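Local coordinates for protein eukaryotic translation initiation factor 4 gamma 2 (Homo sapiens, PDB 4IUL) that probably acts in translation initiation as an eIF4G-family scaffold, its HEAT-repeat MIF4G domain interacting with the helicase eIF4A, at residues 18-27 with 51-62; 81-92 with 104-112. One frame throughout, in Å; residues are numbered along the deposited sequence.

Interaction 1: residues 18-27 with 51-62. With SO4 (sulfate ion), chain D; SO4 (sulfate ion), chain C.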
loop_
_atom_site.group_PDB
_atom_site.type_symbol
_atom_site.label_atom_id
_atom_site.label_comp_id
_atom_site.label_asym_id
_atom_site.label_seq_id
_atom_site.Cartn_x
_atom_site.Cartn_y
_atom_site.Cartn_z
ATOM N N ARG A 18 12.013 -19.883 -20.960
ATOM C CA ARG A 18 10.578 -19.633 -21.135
ATOM C C ARG A 18 10.053 -18.791 -19.971
ATOM O O ARG A 18 9.289 -17.847 -20.171
ATOM C CB ARG A 18 9.788 -20.956 -21.226
ATOM C CG ARG A 18 8.277 -20.762 -21.559
ATOM C CD ARG A 18 7.524 -22.102 -21.701
ATOM N NE ARG A 18 7.401 -22.798 -20.422
ATOM C CZ ARG A 18 6.410 -22.618 -19.549
ATOM N NH1 ARG A 18 5.420 -21.767 -19.811
ATOM N NH2 ARG A 18 6.429 -23.268 -18.389
ATOM N N HIS A 19 10.472 -19.135 -18.757
ATOM C CA HIS A 19 10.054 -18.396 -17.569
ATOM C C HIS A 19 10.569 -16.959 -17.636
ATOM O O HIS A 19 9.826 -16.018 -17.346
ATOM C CB HIS A 19 10.581 -19.083 -16.302
ATOM C CG HIS A 19 9.809 -20.306 -15.915
ATOM N ND1 HIS A 19 10.368 -21.344 -15.201
ATOM C CD2 HIS A 19 8.519 -20.657 -16.140
ATOM C CE1 HIS A 19 9.459 -22.283 -15.007
ATOM N NE2 HIS A 19 8.327 -21.891 -15.567
ATOM N N ASP A 20 11.832 -16.786 -18.024
ATOM C CA ASP A 20 12.402 -15.449 -18.111
ATOM C C ASP A 20 11.749 -14.567 -19.178
ATOM O O ASP A 20 11.623 -13.358 -18.984
ATOM C CB ASP A 20 13.915 -15.531 -18.330
ATOM C CG ASP A 20 14.635 -16.205 -17.159
ATOM O OD1 ASP A 20 14.077 -16.218 -16.039
ATOM O OD2 ASP A 20 15.757 -16.715 -17.355
ATOM N N ALA A 21 11.326 -15.157 -20.298
ATOM C CA ALA A 21 10.666 -14.380 -21.353
ATOM C C ALA A 21 9.274 -13.917 -20.891
ATOM O O ALA A 21 8.808 -12.841 -21.280
ATOM C CB ALA A 21 10.541 -15.202 -22.640
ATOM N N ILE A 22 8.617 -14.725 -20.061
ATOM C CA ILE A 22 7.297 -14.358 -19.553
ATOM C C ILE A 22 7.414 -13.132 -18.659
ATOM O O ILE A 22 6.613 -12.190 -18.752
ATOM C CB ILE A 22 6.655 -15.500 -18.737
ATOM C CG1 ILE A 22 6.290 -16.665 -19.659
ATOM C CG2 ILE A 22 5.399 -14.993 -18.031
ATOM C CD1 ILE A 22 5.693 -17.872 -18.921
ATOM N N PHE A 23 8.423 -13.145 -17.793
ATOM C CA PHE A 23 8.643 -12.037 -16.882
ATOM C C PHE A 23 8.994 -10.755 -17.637
ATOM O O PHE A 23 8.580 -9.668 -17.224
ATOM C CB PHE A 23 9.727 -12.415 -15.863
ATOM C CG PHE A 23 9.282 -13.467 -14.878
ATOM C CD1 PHE A 23 10.162 -14.457 -14.440
ATOM C CD2 PHE A 23 7.972 -13.473 -14.391
ATOM C CE1 PHE A 23 9.750 -15.441 -13.539
ATOM C CE2 PHE A 23 7.544 -14.450 -13.486
ATOM C CZ PHE A 23 8.437 -15.441 -13.058
ATOM N N ARG A 24 9.743 -10.867 -18.740
ATOM C CA ARG A 24 10.072 -9.673 -19.529
ATOM C C ARG A 24 8.769 -9.144 -20.148
ATOM O O ARG A 24 8.567 -7.930 -20.280
ATOM C CB ARG A 24 11.088 -9.980 -20.653
ATOM C CG ARG A 24 12.495 -10.395 -20.171
ATOM C CD ARG A 24 13.567 -10.282 -21.278
ATOM N NE ARG A 24 13.334 -11.172 -22.417
ATOM C CZ ARG A 24 13.586 -12.482 -22.430
ATOM N NH1 ARG A 24 14.091 -13.090 -21.363
ATOM N NH2 ARG A 24 13.333 -13.194 -23.525
ATOM N N LYS A 25 7.881 -10.062 -20.519
ATOM C CA LYS A 25 6.597 -9.683 -21.108
ATOM C C LYS A 25 5.697 -8.996 -20.079
ATOM O O LYS A 25 5.002 -8.026 -20.396
ATOM C CB LYS A 25 5.890 -10.918 -21.653
ATOM C CG LYS A 25 4.583 -10.640 -22.366
ATOM C CD LYS A 25 3.990 -11.961 -22.839
ATOM C CE LYS A 25 3.282 -11.846 -24.177
ATOM N NZ LYS A 25 2.938 -13.208 -24.668
ATOM N N VAL A 26 5.705 -9.501 -18.847
ATOM C CA VAL A 26 4.883 -8.909 -17.799
ATOM C C VAL A 26 5.311 -7.470 -17.536
ATOM O O VAL A 26 4.468 -6.587 -17.357
ATOM C CB VAL A 26 4.958 -9.729 -16.494
ATOM C CG1 VAL A 26 4.279 -8.971 -15.353
ATOM C CG2 VAL A 26 4.271 -11.071 -16.698
ATOM N N ARG A 27 6.622 -7.240 -17.520
ATOM C CA ARG A 27 7.166 -5.904 -17.304
ATOM C C ARG A 27 6.665 -4.946 -18.391
ATOM O O ARG A 27 6.268 -3.819 -18.094
ATOM C CB ARG A 27 8.703 -5.949 -17.305
ATOM C CG ARG A 27 9.380 -4.580 -17.235
ATOM C CD ARG A 27 8.929 -3.773 -16.022
ATOM N NE ARG A 27 9.596 -2.473 -15.938
ATOM C CZ ARG A 27 9.395 -1.584 -14.965
ATOM N NH1 ARG A 27 8.542 -1.847 -13.980
ATOM N NH2 ARG A 27 10.039 -0.422 -14.979
ATOM N N GLU A 51 -0.107 -19.301 -14.600
ATOM C CA GLU A 51 0.284 -20.677 -14.881
ATOM C C GLU A 51 0.672 -21.547 -13.678
ATOM O O GLU A 51 0.260 -22.694 -13.596
ATOM C CB GLU A 51 1.438 -20.655 -15.880
ATOM C CG GLU A 51 1.859 -22.014 -16.388
ATOM C CD GLU A 51 3.149 -21.951 -17.181
ATOM O OE1 GLU A 51 3.242 -21.129 -18.119
ATOM O OE2 GLU A 51 4.072 -22.724 -16.863
ATOM N N SER A 52 1.474 -21.013 -12.757
ATOM C CA SER A 52 1.924 -21.788 -11.588
ATOM C C SER A 52 2.400 -20.916 -10.427
ATOM O O SER A 52 2.398 -19.690 -10.516
ATOM C CB SER A 52 3.071 -22.720 -11.989
ATOM O OG SER A 52 4.237 -21.973 -12.294
ATOM N N LYS A 53 2.829 -21.555 -9.344
ATOM C CA LYS A 53 3.307 -20.817 -8.184
ATOM C C LYS A 53 4.502 -19.932 -8.542
ATOM O O LYS A 53 4.541 -18.748 -8.199
ATOM C CB LYS A 53 3.692 -21.781 -7.043
ATOM C CG LYS A 53 4.203 -21.062 -5.786
ATOM C CD LYS A 53 4.063 -21.897 -4.500
ATOM C CE LYS A 53 5.064 -23.041 -4.436
ATOM N NZ LYS A 53 5.114 -23.680 -3.085
ATOM N N LEU A 54 5.471 -20.521 -9.231
ATOM C CA LEU A 54 6.684 -19.817 -9.640
ATOM C C LEU A 54 6.376 -18.555 -10.447
ATOM O O LEU A 54 6.943 -17.495 -10.195
ATOM C CB LEU A 54 7.577 -20.765 -10.447
ATOM C CG LEU A 54 8.921 -20.211 -10.927
ATOM C CD1 LEU A 54 9.929 -21.357 -11.049
ATOM C CD2 LEU A 54 8.737 -19.473 -12.261
ATOM N N ILE A 55 5.475 -18.667 -11.413
ATOM C CA ILE A 55 5.108 -17.524 -12.230
ATOM C C ILE A 55 4.374 -16.481 -11.388
ATOM O O ILE A 55 4.566 -15.276 -11.588
ATOM C CB ILE A 55 4.251 -17.971 -13.438
ATOM C CG1 ILE A 55 5.146 -18.704 -14.442
ATOM C CG2 ILE A 55 3.596 -16.785 -14.100
ATOM C CD1 ILE A 55 4.407 -19.327 -15.594
ATOM N N LEU A 56 3.545 -16.933 -10.443
ATOM C CA LEU A 56 2.826 -15.995 -9.572
ATOM C C LEU A 56 3.807 -15.148 -8.745
ATOM O O LEU A 56 3.621 -13.930 -8.599
ATOM C CB LEU A 56 1.874 -16.742 -8.626
ATOM C CG LEU A 56 0.629 -17.416 -9.211
ATOM C CD1 LEU A 56 -0.176 -18.079 -8.086
ATOM C CD2 LEU A 56 -0.223 -16.378 -9.935
ATOM N N LYS A 57 4.854 -15.786 -8.218
ATOM C CA LYS A 57 5.848 -15.073 -7.405
ATOM C C LYS A 57 6.506 -13.919 -8.153
ATOM O O LYS A 57 6.722 -12.852 -7.582
ATOM C CB LYS A 57 6.948 -16.019 -6.909
ATOM C CG LYS A 57 6.526 -16.987 -5.808
ATOM C CD LYS A 57 7.705 -17.862 -5.386
ATOM C CE LYS A 57 7.303 -18.822 -4.293
ATOM N NZ LYS A 57 8.406 -19.745 -3.964
ATOM N N GLY A 58 6.832 -14.143 -9.423
ATOM C CA GLY A 58 7.457 -13.104 -10.229
ATOM C C GLY A 58 6.481 -11.987 -10.553
ATOM O O GLY A 58 6.798 -10.803 -10.399
ATOM N N VAL A 59 5.291 -12.363 -11.010
ATOM C CA VAL A 59 4.253 -11.388 -11.327
ATOM C C VAL A 59 4.040 -10.414 -10.165
ATOM O O VAL A 59 3.979 -9.206 -10.368
ATOM C CB VAL A 59 2.908 -12.084 -11.644
ATOM C CG1 VAL A 59 1.788 -11.039 -11.758
ATOM C CG2 VAL A 59 3.031 -12.882 -12.937
ATOM N N ILE A 60 3.927 -10.945 -8.948
ATOM C CA ILE A 60 3.722 -10.111 -7.755
ATOM C C ILE A 60 4.917 -9.194 -7.515
ATOM O O ILE A 60 4.758 -8.027 -7.146
ATOM C CB ILE A 60 3.480 -10.988 -6.496
ATOM C CG1 ILE A 60 2.112 -11.676 -6.607
ATOM C CG2 ILE A 60 3.549 -10.140 -5.235
ATOM C CD1 ILE A 60 1.875 -12.760 -5.576
ATOM N N LEU A 61 6.114 -9.733 -7.727
ATOM C CA LEU A 61 7.335 -8.966 -7.557
ATOM C C LEU A 61 7.353 -7.781 -8.530
ATOM O O LEU A 61 7.709 -6.664 -8.161
ATOM C CB LEU A 61 8.556 -9.862 -7.813
ATOM C CG LEU A 61 9.910 -9.151 -7.712
ATOM C CD1 LEU A 61 10.095 -8.622 -6.281
ATOM C CD2 LEU A 61 11.030 -10.109 -8.075
ATOM N N LEU A 62 6.961 -8.021 -9.775
ATOM C CA LEU A 62 6.964 -6.956 -10.778
ATOM C C LEU A 62 5.893 -5.887 -10.545
ATOM O O LEU A 62 6.158 -4.688 -10.706
ATOM C CB LEU A 62 6.824 -7.568 -12.175
ATOM C CG LEU A 62 8.031 -8.409 -12.620
ATOM C CD1 LEU A 62 7.725 -9.125 -13.927
ATOM C CD2 LEU A 62 9.265 -7.503 -12.767
HETATM S S SO4 D . 6.419 -20.953 -0.843
HETATM O O1 SO4 D . 7.091 -21.319 0.417
HETATM O O2 SO4 D . 5.037 -21.463 -0.832
HETATM O O3 SO4 D . 6.404 -19.487 -0.974
HETATM O O4 SO4 D . 7.148 -21.545 -1.980
HETATM S S SO4 C . 12.168 -0.923 -18.133
HETATM O O1 SO4 C . 11.252 0.007 -17.450
HETATM O O2 SO4 C . 11.839 -2.313 -17.758
HETATM O O3 SO4 C . 12.031 -0.762 -19.592
HETATM O O4 SO4 C . 13.554 -0.627 -17.730
HETATM O O HOH W 1 5.661 -23.168 -14.593
HETATM O O HOH W 2 8.000 -4.039 -12.665
#
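Glu51 OE2 is gripped by two donors: Arg18 NH2 at 2.9 Å, on its syn lone pair, and a water at 2.8 Å. That water also bonds His19 NE2 and the hydroxyl of Ser52, the N-cap residue of helix 53-69, tying both helices together at this end. The other carboxylate oxygen, Glu51 OE1, takes Arg18 NH1 at 2.8 Å in a nearly straight bond (169°). The salt bridge is thus end-on and twofold, with guanidinium and carboxylate only 16° from coplanar; the Arg18 chain, extended as far as CD and then bent at chi3, swings the guanidinium to Glu51, while NH2 also forms a salt bridge with Glu15. Beside the bridge, Leu54 CD2 sits over the centre of the His19 ring, 3.8 Å from its centroid, a CH-pi contact. Phe23 is the knob of the interface, set among Leu54, Ile55, Gly58 and Leu62. Its ring edge meets the carbonyl oxygens of Leu54 and Ile55, and the ring packs directly against the Gly58 backbone, CE2 lying 3.5 Å from Gly58 CA. Deeper in, Ile22 and Ile55 cross at about a right angle through their CD1 methyls, and Leu62 CD1 reaches Val26 CG1 at 3.7 Å. Helix 38-48 backs Ile22 and Val26, so three successive helices share this layer, as expected of helical HEAT repeats; the segments 18-27 and 53-62 run at 30° to each other, in roughly the same direction. At the far end a water accepts a weak bond from Arg27 NH1 and donates to Leu62 O. Arg27 NE and NH2 hold a sulfate, probably from the crystallisation liquor, and NH2 also pairs with Glu69. An apolar seam is therefore bracketed by polar links at both ends.

Interaction 2: residues 81-92 with 104-112. With SO4 (sulfate ion), chain D.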
loop_
_atom_site.group_PDB
_atom_site.type_symbol
_atom_site.label_atom_id
_atom_site.label_comp_id
_atom_site.label_asym_id
_atom_site.label_seq_id
_atom_site.Cartn_x
_atom_site.Cartn_y
_atom_site.Cartn_z
ATOM N N CYS A 81 -4.422 -6.441 -8.903
ATOM C CA CYS A 81 -4.193 -7.482 -7.907
ATOM C C CYS A 81 -5.508 -8.184 -7.538
ATOM O O CYS A 81 -5.530 -9.402 -7.319
ATOM C CB CYS A 81 -3.523 -6.884 -6.663
ATOM S SG CYS A 81 -1.770 -6.395 -6.933
ATOM N N LEU A 82 -6.601 -7.424 -7.486
ATOM C CA LEU A 82 -7.909 -7.995 -7.156
ATOM C C LEU A 82 -8.333 -9.056 -8.172
ATOM O O LEU A 82 -8.763 -10.143 -7.796
ATOM C CB LEU A 82 -8.974 -6.902 -7.097
ATOM C CG LEU A 82 -10.432 -7.376 -6.945
ATOM C CD1 LEU A 82 -10.596 -8.224 -5.673
ATOM C CD2 LEU A 82 -11.360 -6.151 -6.895
ATOM N N ARG A 83 -8.215 -8.730 -9.457
ATOM C CA ARG A 83 -8.584 -9.652 -10.530
ATOM C C ARG A 83 -7.782 -10.951 -10.444
ATOM O O ARG A 83 -8.338 -12.047 -10.556
ATOM C CB ARG A 83 -8.345 -8.992 -11.893
ATOM C CG ARG A 83 -8.974 -7.610 -12.034
ATOM C CD ARG A 83 -10.494 -7.656 -12.216
ATOM N NE ARG A 83 -10.860 -8.038 -13.579
ATOM C CZ ARG A 83 -10.944 -9.292 -14.013
ATOM N NH1 ARG A 83 -10.700 -10.304 -13.185
ATOM N NH2 ARG A 83 -11.244 -9.536 -15.284
ATOM N N LEU A 84 -6.471 -10.824 -10.247
ATOM C CA LEU A 84 -5.602 -11.995 -10.146
ATOM C C LEU A 84 -5.935 -12.831 -8.910
ATOM O O LEU A 84 -5.922 -14.064 -8.960
ATOM C CB LEU A 84 -4.128 -11.563 -10.102
ATOM C CG LEU A 84 -3.605 -10.943 -11.404
ATOM C CD1 LEU A 84 -2.191 -10.407 -11.216
ATOM C CD2 LEU A 84 -3.629 -11.996 -12.494
ATOM N N ALA A 85 -6.241 -12.159 -7.804
ATOM C CA ALA A 85 -6.578 -12.859 -6.571
ATOM C C ALA A 85 -7.818 -13.724 -6.741
ATOM O O ALA A 85 -7.913 -14.817 -6.172
ATOM C CB ALA A 85 -6.800 -11.858 -5.440
ATOM N N GLU A 86 -8.767 -13.234 -7.528
ATOM C CA GLU A 86 -10.010 -13.958 -7.734
ATOM C C GLU A 86 -9.936 -15.032 -8.809
ATOM O O GLU A 86 -10.575 -16.072 -8.678
ATOM C CB GLU A 86 -11.150 -12.978 -8.064
ATOM C CG GLU A 86 -11.352 -11.882 -7.013
ATOM C CD GLU A 86 -12.584 -11.012 -7.263
ATOM O OE1 GLU A 86 -12.800 -10.584 -8.418
ATOM O OE2 GLU A 86 -13.331 -10.743 -6.296
ATOM N N ASP A 87 -9.147 -14.803 -9.854
ATOM C CA ASP A 87 -9.066 -15.775 -10.947
ATOM C C ASP A 87 -7.908 -16.781 -10.934
ATOM O O ASP A 87 -8.042 -17.878 -11.467
ATOM C CB ASP A 87 -9.102 -15.040 -12.295
ATOM C CG ASP A 87 -10.351 -14.172 -12.456
ATOM O OD1 ASP A 87 -11.347 -14.432 -11.744
ATOM O OD2 ASP A 87 -10.344 -13.243 -13.296
ATOM N N ALA A 88 -6.782 -16.424 -10.328
ATOM C CA ALA A 88 -5.641 -17.336 -10.291
ATOM C C ALA A 88 -5.937 -18.611 -9.499
ATOM O O ALA A 88 -6.477 -18.555 -8.401
ATOM C CB ALA A 88 -4.432 -16.633 -9.694
ATOM N N PRO A 89 -5.588 -19.781 -10.058
ATOM C CA PRO A 89 -5.822 -21.062 -9.379
ATOM C C PRO A 89 -4.953 -21.252 -8.134
ATOM O O PRO A 89 -3.834 -20.749 -8.068
ATOM C CB PRO A 89 -5.516 -22.096 -10.469
ATOM C CG PRO A 89 -4.549 -21.376 -11.368
ATOM C CD PRO A 89 -5.140 -19.997 -11.446
ATOM N N ASN A 90 -5.475 -21.985 -7.154
ATOM C CA ASN A 90 -4.760 -22.239 -5.913
ATOM C C ASN A 90 -3.716 -23.336 -6.119
ATOM O O ASN A 90 -3.955 -24.300 -6.848
ATOM C CB ASN A 90 -5.743 -22.670 -4.814
ATOM C CG ASN A 90 -5.228 -22.371 -3.409
ATOM O OD1 ASN A 90 -4.039 -22.506 -3.125
ATOM N ND2 ASN A 90 -6.133 -21.974 -2.522
ATOM N N PHE A 91 -2.565 -23.187 -5.469
ATOM C CA PHE A 91 -1.484 -24.164 -5.575
ATOM C C PHE A 91 -1.014 -24.676 -4.215
ATOM O O PHE A 91 0.006 -25.357 -4.131
ATOM C CB PHE A 91 -0.285 -23.553 -6.310
ATOM C CG PHE A 91 -0.541 -23.272 -7.764
ATOM C CD1 PHE A 91 -0.692 -24.316 -8.672
ATOM C CD2 PHE A 91 -0.651 -21.963 -8.221
ATOM C CE1 PHE A 91 -0.949 -24.060 -10.015
ATOM C CE2 PHE A 91 -0.909 -21.695 -9.560
ATOM C CZ PHE A 91 -1.059 -22.746 -10.461
ATOM N N ASP A 92 -1.741 -24.356 -3.149
ATOM C CA ASP A 92 -1.332 -24.813 -1.823
ATOM C C ASP A 92 -2.016 -26.122 -1.421
ATOM O O ASP A 92 -3.175 -26.127 -0.997
ATOM C CB ASP A 92 -1.626 -23.742 -0.763
ATOM C CG ASP A 92 -0.925 -22.418 -1.043
ATOM O OD1 ASP A 92 0.094 -22.403 -1.763
ATOM O OD2 ASP A 92 -1.393 -21.387 -0.516
ATOM N N GLN A 104 -12.290 -16.725 0.810
ATOM C CA GLN A 104 -11.314 -17.410 -0.021
ATOM C C GLN A 104 -9.862 -17.163 0.399
ATOM O O GLN A 104 -9.474 -16.048 0.738
ATOM C CB GLN A 104 -11.501 -16.996 -1.486
ATOM C CG GLN A 104 -10.571 -17.702 -2.469
ATOM C CD GLN A 104 -10.597 -17.075 -3.859
ATOM O OE1 GLN A 104 -10.316 -15.881 -4.024
ATOM N NE2 GLN A 104 -10.930 -17.879 -4.866
ATOM N N SER A 105 -9.073 -18.227 0.367
ATOM C CA SER A 105 -7.666 -18.168 0.708
ATOM C C SER A 105 -6.924 -18.907 -0.399
ATOM O O SER A 105 -7.219 -20.072 -0.672
ATOM C CB SER A 105 -7.422 -18.853 2.054
ATOM O OG SER A 105 -6.073 -18.697 2.460
ATOM N N THR A 106 -5.976 -18.233 -1.046
ATOM C CA THR A 106 -5.223 -18.852 -2.132
ATOM C C THR A 106 -3.745 -18.469 -2.151
ATOM O O THR A 106 -3.296 -17.583 -1.418
ATOM C CB THR A 106 -5.796 -18.473 -3.510
ATOM O OG1 THR A 106 -5.578 -17.077 -3.742
ATOM C CG2 THR A 106 -7.292 -18.763 -3.578
ATOM N N THR A 107 -3.005 -19.151 -3.020
ATOM C CA THR A 107 -1.582 -18.934 -3.201
ATOM C C THR A 107 -1.318 -17.456 -3.476
ATOM O O THR A 107 -0.533 -16.817 -2.767
ATOM C CB THR A 107 -1.056 -19.787 -4.388
ATOM O OG1 THR A 107 -1.316 -21.172 -4.125
ATOM C CG2 THR A 107 0.443 -19.594 -4.581
ATOM N N PHE A 108 -1.983 -16.912 -4.493
ATOM C CA PHE A 108 -1.793 -15.517 -4.841
ATOM C C PHE A 108 -1.984 -14.606 -3.633
ATOM O O PHE A 108 -1.092 -13.826 -3.296
ATOM C CB PHE A 108 -2.753 -15.066 -5.940
ATOM C CG PHE A 108 -2.478 -13.669 -6.431
ATOM C CD1 PHE A 108 -1.448 -13.426 -7.336
ATOM C CD2 PHE A 108 -3.179 -12.583 -5.913
ATOM C CE1 PHE A 108 -1.115 -12.118 -7.717
ATOM C CE2 PHE A 108 -2.852 -11.271 -6.285
ATOM C CZ PHE A 108 -1.818 -11.038 -7.187
ATOM N N ARG A 109 -3.139 -14.720 -2.980
ATOM C CA ARG A 109 -3.452 -13.888 -1.819
ATOM C C ARG A 109 -2.399 -13.950 -0.728
ATOM O O ARG A 109 -2.032 -12.922 -0.166
ATOM C CB ARG A 109 -4.822 -14.264 -1.229
ATOM C CG ARG A 109 -6.024 -13.830 -2.082
ATOM C CD ARG A 109 -7.333 -14.239 -1.422
ATOM N NE ARG A 109 -8.507 -13.961 -2.244
ATOM C CZ ARG A 109 -9.057 -12.759 -2.395
ATOM N NH1 ARG A 109 -8.542 -11.707 -1.778
ATOM N NH2 ARG A 109 -10.130 -12.611 -3.161
ATOM N N ARG A 110 -1.920 -15.154 -0.440
ATOM C CA ARG A 110 -0.905 -15.381 0.583
ATOM C C ARG A 110 0.449 -14.739 0.254
ATOM O O ARG A 110 1.067 -14.113 1.107
ATOM C CB ARG A 110 -0.726 -16.892 0.791
ATOM C CG ARG A 110 0.535 -17.298 1.545
ATOM C CD ARG A 110 0.571 -18.804 1.804
ATOM N NE ARG A 110 0.864 -19.607 0.614
ATOM C CZ ARG A 110 2.073 -19.734 0.074
ATOM N NH1 ARG A 110 2.247 -20.490 -1.007
ATOM N NH2 ARG A 110 3.112 -19.108 0.613
ATOM N N LEU A 111 0.913 -14.891 -0.978
ATOM C CA LEU A 111 2.200 -14.312 -1.356
ATOM C C LEU A 111 2.151 -12.784 -1.492
ATOM O O LEU A 111 3.167 -12.108 -1.303
ATOM C CB LEU A 111 2.707 -14.946 -2.658
ATOM C CG LEU A 111 3.023 -16.455 -2.626
ATOM C CD1 LEU A 111 3.329 -16.943 -4.044
ATOM C CD2 LEU A 111 4.214 -16.747 -1.695
ATOM N N LEU A 112 0.979 -12.234 -1.808
ATOM C CA LEU A 112 0.852 -10.781 -1.948
ATOM C C LEU A 112 1.049 -10.140 -0.563
ATOM O O LEU A 112 1.836 -9.203 -0.394
ATOM C CB LEU A 112 -0.537 -10.400 -2.494
ATOM C CG LEU A 112 -0.667 -9.136 -3.358
ATOM C CD1 LEU A 112 -2.098 -8.606 -3.293
ATOM C CD2 LEU A 112 0.292 -8.072 -2.885
HETATM S S SO4 D . 6.419 -20.953 -0.843
HETATM O O1 SO4 D . 7.091 -21.319 0.417
HETATM O O2 SO4 D . 5.037 -21.463 -0.832
HETATM O O3 SO4 D . 6.404 -19.487 -0.974
HETATM O O4 SO4 D . 7.148 -21.545 -1.980
HETATM O O HOH W 3 -6.285 -16.827 -6.382
#
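Phe108 leans on helix 74-87 from root to tip. Its CB lies 4.4 Å from Ala88 CB; CD2 rests 3.5 Å from Ala85 CA; CE2 comes to 3.4 Å from Cys81 O; and CZ and CE1 pass under Leu84 CB, which stands over one face of the ring in a CH-pi contact. With CG anti to the backbone N (chi1 -174°), the ring is carried across to that helix, while Ile60 of helix 53-69 packs on it too. The two short helical segments meet at 136° in this HEAT-type stack, and the loop after helix 74-87 runs past the start of helix 107-127. There Thr107 OG1 accepts from Phe91 N at 2.7 Å, and Asn90 OD1 closes an Asx turn on Asp92 N. Asp92 is held side-on by Arg110: NH1 reaches OD1 on its syn side, and NE reaches OD2 from above the carboxylate plane. A water joins Ala85 O, Ala88 O and Thr106 OG1, accepting from the threonine hydroxyl, which also makes a weak N-cap bond with Arg109 N. Ala85 CB sits over the centre of the Arg109 guanidinium, whose edge is turned to Gln104 OE1.

Helix 53-69 joins the two contacts: it is one partner in interaction 1, and on another side it packs against interaction 2, where Ile60 meets Phe108 and Lys57 meets Leu111. Near its start, Phe91 CZ touches Ser52 CA at 3.3 Å. Both contacts are only partly buried and lie in series along the chain. Interaction 1 joins helices running in similar directions, with apolar packing between polar ends; interaction 2 pairs helix 74-87 with helix 107-127 through a buried aromatic, then turns polar where loop residues meet a helix start. A sulfate, probably from the crystallisation medium, is bound by Lys53 and Lys57 of segment 51-62 and by Arg110 of segment 104-112.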